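Local coordinates for Peptide/nickel transport system substrate-binding protein (Listeria monocytogenes serotype 1/2a, PDB 5KZT) that binds peptides and probably serves as the extracellular substrate-binding component of an oligopeptide uptake system, passing them to its membrane transporter, at residues I483-T486 and A490-P493. Residues are numbered along the deposited sequence; the frame is centred on the assembly and turned at random.
Sequences ILLT and AIQP
The ends of Leu484 and Leu485, near the close of helix 471-487, touch the start of strand 491-503, a worked example of how side chains close a short helix-to-strand connection in an alpha/beta domain of the periplasmic-binding-protein type. One backbone bond joins the two segments: Ala490 N donates to Leu484 O over 3.0 Å, almost straight at 169° and nearly in line with the carbonyl bond, so the chain leaving the helix is tied back to it before the strand starts. Beside this bond, Leu484 carries CG trans to its own nitrogen (chi1 -173°), and its CD1 methyl rests against the Ala490 methyl, 3.5 Å from CB. Its other methyl, CD2, is a looser neighbour of Ile491 CD1. The Leu484 side chain also touches Phe439, Tyr450 and Tyr455, which continue the apolar surroundings beyond the connection. Leu485 has CG opposite the carbonyl carbon (chi1 -59°), which brings CD2 against both Ile491 and Pro493. It runs at a slant across Ile491, and its CD2 methyl meets the CD corner of the Pro493 ring. The Gln492 side chain starts away from the helix, and its NE2 bonds to Leu344 O and Ala298 O. The Leu485 CD2 methyl is thus shared, 3.6 Å from Ile491 CG1 and 3.7 Å from the ring carbon CD of Pro493.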
loop_
_atom_site.group_PDB
_atom_site.type_symbol
_atom_site.label_atom_id
_atom_site.label_comp_id
_atom_site.label_asym_id
_atom_site.label_seq_id
_atom_site.Cartn_x
_atom_site.Cartn_y
_atom_site.Cartn_z
ATOM N N ILE A 483 7.570 21.596 -1.726
ATOM C CA ILE A 483 6.315 22.187 -2.192
ATOM C C ILE A 483 5.132 21.549 -1.444
ATOM O O ILE A 483 4.266 22.234 -0.909
ATOM C CB ILE A 483 6.132 21.999 -3.721
ATOM C CG1 ILE A 483 7.241 22.720 -4.489
ATOM C CG2 ILE A 483 4.770 22.541 -4.161
ATOM C CD1 ILE A 483 7.262 22.424 -5.961
ATOM N N LEU A 484 5.119 20.229 -1.410
ATOM C CA LEU A 484 4.012 19.471 -0.806
ATOM C C LEU A 484 3.853 19.774 0.690
ATOM O O LEU A 484 2.742 19.990 1.172
ATOM C CB LEU A 484 4.240 17.972 -1.003
ATOM C CG LEU A 484 3.133 17.017 -0.587
ATOM C CD1 LEU A 484 1.968 17.126 -1.547
ATOM C CD2 LEU A 484 3.623 15.574 -0.521
ATOM N N LEU A 485 4.980 19.788 1.397
ATOM C CA LEU A 485 4.983 19.836 2.847
ATOM C C LEU A 485 5.186 21.253 3.379
ATOM O O LEU A 485 4.248 21.845 3.884
ATOM C CB LEU A 485 6.036 18.855 3.408
ATOM C CG LEU A 485 5.821 17.397 2.985
ATOM C CD1 LEU A 485 6.897 16.493 3.578
ATOM C CD2 LEU A 485 4.426 16.882 3.348
ATOM N N THR A 486 6.390 21.797 3.236
ATOM C CA THR A 486 6.702 23.108 3.785
ATOM C C THR A 486 5.823 24.215 3.195
ATOM O O THR A 486 5.255 25.007 3.943
ATOM C CB THR A 486 8.194 23.433 3.610
ATOM O OG1 THR A 486 8.966 22.499 4.373
ATOM C CG2 THR A 486 8.524 24.868 4.075
ATOM N N ALA A 490 0.005 20.089 2.397
ATOM C CA ALA A 490 -1.013 19.206 1.787
ATOM C C ALA A 490 -1.370 18.057 2.732
ATOM O O ALA A 490 -2.534 17.629 2.806
ATOM C CB ALA A 490 -0.479 18.634 0.479
ATOM N N ILE A 491 -0.334 17.541 3.393
ATOM C CA ILE A 491 -0.430 16.441 4.384
ATOM C C ILE A 491 0.567 16.690 5.496
ATOM O O ILE A 491 1.400 17.580 5.380
ATOM C CB ILE A 491 -0.072 15.086 3.763
ATOM C CG1 ILE A 491 1.348 15.096 3.184
ATOM C CG2 ILE A 491 -1.084 14.716 2.695
ATOM C CD1 ILE A 491 1.876 13.728 2.898
ATOM N N GLN A 492 0.501 15.897 6.557
ATOM C CA GLN A 492 1.492 15.961 7.638
ATOM C C GLN A 492 2.003 14.566 7.972
ATOM O O GLN A 492 1.327 13.809 8.662
ATOM C CB GLN A 492 0.920 16.640 8.898
ATOM C CG GLN A 492 1.836 16.651 10.141
ATOM C CD GLN A 492 3.213 17.287 9.922
ATOM O OE1 GLN A 492 3.861 17.048 8.909
ATOM N NE2 GLN A 492 3.669 18.100 10.889
ATOM N N PRO A 493 3.210 14.222 7.493
ATOM C CA PRO A 493 3.857 13.000 7.977
ATOM C C PRO A 493 3.921 12.943 9.511
ATOM O O PRO A 493 4.246 13.940 10.152
ATOM C CB PRO A 493 5.237 13.075 7.355
ATOM C CG PRO A 493 4.986 13.793 6.060
ATOM C CD PRO A 493 3.991 14.856 6.419
#